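Local coordinates for inositol 2-dehydrogenase (Sinorhizobium meliloti, PDB 4HKT), which catalyses the NAD+-dependent oxidation of myo-inositol to scyllo-inosose, the first step of myo-inositol breakdown, at residues 161-166 against 204-209. Residues are numbered along the deposited sequence; the frame is centred on the assembly and turned at random. Where two conformers were deposited one is given.
With EDO (1,2-ethanediol), chain Y.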
loop_
_atom_site.group_PDB
_atom_site.type_symbol
_atom_site.label_atom_id
_atom_site.label_comp_id
_atom_site.label_asym_id
_atom_site.label_seq_id
_atom_site.Cartn_x
_atom_site.Cartn_y
_atom_site.Cartn_z
ATOM N N TYR B 161 1.140 -38.254 3.114
ATOM C CA TYR B 161 -0.077 -37.492 2.856
ATOM C C TYR B 161 -0.309 -37.346 1.337
ATOM O O TYR B 161 -1.403 -37.577 0.840
ATOM C CB TYR B 161 0.010 -36.105 3.502
ATOM C CG TYR B 161 -1.249 -35.329 3.237
ATOM C CD1 TYR B 161 -2.311 -35.331 4.164
ATOM C CD2 TYR B 161 -1.425 -34.653 2.026
ATOM C CE1 TYR B 161 -3.507 -34.661 3.886
ATOM C CE2 TYR B 161 -2.587 -33.959 1.755
ATOM C CZ TYR B 161 -3.631 -33.968 2.672
ATOM O OH TYR B 161 -4.782 -33.296 2.370
ATOM N N ILE B 162 0.728 -36.942 0.613
ATOM C CA ILE B 162 0.621 -36.835 -0.862
ATOM C C ILE B 162 0.006 -38.065 -1.507
ATOM O O ILE B 162 -0.960 -37.952 -2.279
ATOM C CB ILE B 162 1.960 -36.478 -1.468
ATOM C CG1 ILE B 162 2.231 -35.001 -1.125
ATOM C CG2 ILE B 162 1.946 -36.719 -2.985
ATOM C CD1 ILE B 162 3.642 -34.575 -1.316
ATOM N N LYS B 163 0.538 -39.243 -1.181
ATOM C CA LYS B 163 0.048 -40.504 -1.753
ATOM C C LYS B 163 -1.412 -40.782 -1.523
ATOM O O LYS B 163 -2.004 -41.480 -2.298
ATOM C CB LYS B 163 0.881 -41.701 -1.274
ATOM C CG LYS B 163 2.208 -41.772 -2.005
ATOM C CD LYS B 163 3.162 -42.788 -1.415
ATOM C CE LYS B 163 4.387 -42.903 -2.319
ATOM N NZ LYS B 163 5.557 -43.524 -1.635
ATOM N N ARG B 164 -2.017 -40.243 -0.477
ATOM C CA ARG B 164 -3.450 -40.499 -0.274
ATOM C C ARG B 164 -4.329 -39.270 -0.581
ATOM O O ARG B 164 -5.519 -39.253 -0.266
ATOM C CB ARG B 164 -3.715 -41.016 1.149
ATOM C CG ARG B 164 -3.362 -40.062 2.268
ATOM C CD ARG B 164 -3.629 -40.723 3.620
ATOM N NE ARG B 164 -2.625 -40.327 4.575
ATOM C CZ ARG B 164 -2.730 -39.286 5.380
ATOM N NH1 ARG B 164 -3.823 -38.540 5.363
ATOM N NH2 ARG B 164 -1.733 -38.995 6.194
ATOM N N SER B 165 -3.741 -38.256 -1.218
ATOM C CA SER B 165 -4.379 -36.937 -1.343
ATOM C C SER B 165 -5.151 -36.741 -2.640
ATOM O O SER B 165 -5.892 -35.759 -2.769
ATOM C CB SER B 165 -3.332 -35.826 -1.222
ATOM O OG SER B 165 -2.462 -35.779 -2.367
ATOM N N GLY B 166 -4.918 -37.627 -3.604
ATOM C CA GLY B 166 -5.411 -37.476 -4.944
ATOM C C GLY B 166 -4.649 -36.505 -5.856
ATOM O O GLY B 166 -5.081 -36.257 -7.000
ATOM N N GLY B 204 7.470 -35.460 -7.024
ATOM C CA GLY B 204 7.440 -36.132 -8.323
ATOM C C GLY B 204 7.570 -37.632 -8.243
ATOM O O GLY B 204 6.846 -38.371 -8.917
ATOM N N ASP B 205 8.486 -38.109 -7.416
ATOM C CA ASP B 205 8.656 -39.560 -7.238
ATOM C C ASP B 205 7.369 -40.186 -6.698
ATOM O O ASP B 205 7.033 -41.326 -7.025
ATOM C CB ASP B 205 9.828 -39.870 -6.282
ATOM C CG ASP B 205 11.187 -39.470 -6.860
ATOM O OD1 ASP B 205 11.327 -39.335 -8.117
ATOM O OD2 ASP B 205 12.127 -39.280 -6.055
ATOM N N ALA B 206 6.635 -39.438 -5.877
ATOM C CA ALA B 206 5.343 -39.920 -5.374
ATOM C C ALA B 206 4.211 -39.850 -6.420
ATOM O O ALA B 206 3.091 -40.216 -6.136
ATOM C CB ALA B 206 4.943 -39.142 -4.119
ATOM N N GLY B 207 4.494 -39.373 -7.622
ATOM C CA GLY B 207 3.442 -39.275 -8.642
ATOM C C GLY B 207 2.622 -37.979 -8.645
ATOM O O GLY B 207 1.555 -37.933 -9.266
ATOM N N ASP B 208 3.139 -36.921 -8.018
ATOM C CA ASP B 208 2.401 -35.673 -7.881
ATOM C C ASP B 208 3.222 -34.525 -8.510
ATOM O O ASP B 208 4.339 -34.709 -8.928
ATOM C CB ASP B 208 2.091 -35.387 -6.406
ATOM C CG ASP B 208 0.916 -34.450 -6.208
ATOM O OD1 ASP B 208 0.172 -34.121 -7.199
ATOM O OD2 ASP B 208 0.724 -34.027 -5.035
ATOM N N TYR B 209 2.617 -33.345 -8.563
ATOM C CA TYR B 209 3.246 -32.170 -9.038
ATOM C C TYR B 209 3.193 -31.193 -7.893
ATOM O O TYR B 209 2.313 -31.301 -7.012
ATOM C CB TYR B 209 2.456 -31.616 -10.253
ATOM C CG TYR B 209 2.462 -32.489 -11.504
ATOM C CD1 TYR B 209 3.583 -32.549 -12.330
ATOM C CD2 TYR B 209 1.322 -33.205 -11.890
ATOM C CE1 TYR B 209 3.603 -33.336 -13.479
ATOM C CE2 TYR B 209 1.328 -33.984 -13.042
ATOM C CZ TYR B 209 2.472 -34.043 -13.825
ATOM O OH TYR B 209 2.441 -34.797 -14.979
HETATM C C1 EDO Y . -1.067 -38.031 -5.932
HETATM O O1 EDO Y . -2.120 -38.698 -6.642
HETATM C C2 EDO Y . -0.156 -39.092 -5.353
HETATM O O2 EDO Y . 0.465 -39.827 -6.404
HETATM O O HOH W 1 -1.249 -33.298 -3.249
#
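Ile-162 reaches Ala-206 and Asp-208 through one methyl group, CG2, which carries most of the apolar contact. Its CG2 lies anti to the backbone N (CG1 takes chi1 -73°), which directs this branch toward 204-209. There CG2 meets Ala-206 CB at 4.0 Å and comes against the flank of Asp-208, 3.7 Å from its CB and 3.6 Å from its OD2. Lys-163 adds a peripheral touch with its extended chain, CE passing 4.2 Å from Ala-206 CB.

No direct hydrogen bond crosses between 161-166 and 204-209; the polar link is relayed. One water donates both to Ser-165 OG and to Asp-208 OD2, the latter at 2.8 Å. Ser-165 OG in turn gives a 2.6 Å bond to Ile-162 O, arriving in the carbonyl plane on a lone pair (C=O...OG angle 123°); the same carbonyl also accepts Ser-165 N, so two donors of one residue grip it. The other carboxylate oxygen, Asp-208 OD1, accepts from Ile-168 N and, weakly, from Tyr-209 N, bonds that restrain the carboxylate's rotation. A 1,2-ethanediol, probably from the crystallisation liquor, sits between the segments: its O2 donates to Ala-206 O at 2.7 Å, and its C2 lies 3.4 Å from Ile-162 O.

Helix 201-205 finishes in a Schellman motif at Gly-207, whose phi is positive, and the chain then runs on toward strand 211-218. Ile-203 of that helix touches both Ile-162 and Asp-208, while the Asp-208 bond to Ile-168 reaches the start of helix 168-184. Within the C-terminal domain, the contact thus sets residues of helix 159-163 against the end of helix 201-205, beside the start of helix 168-184.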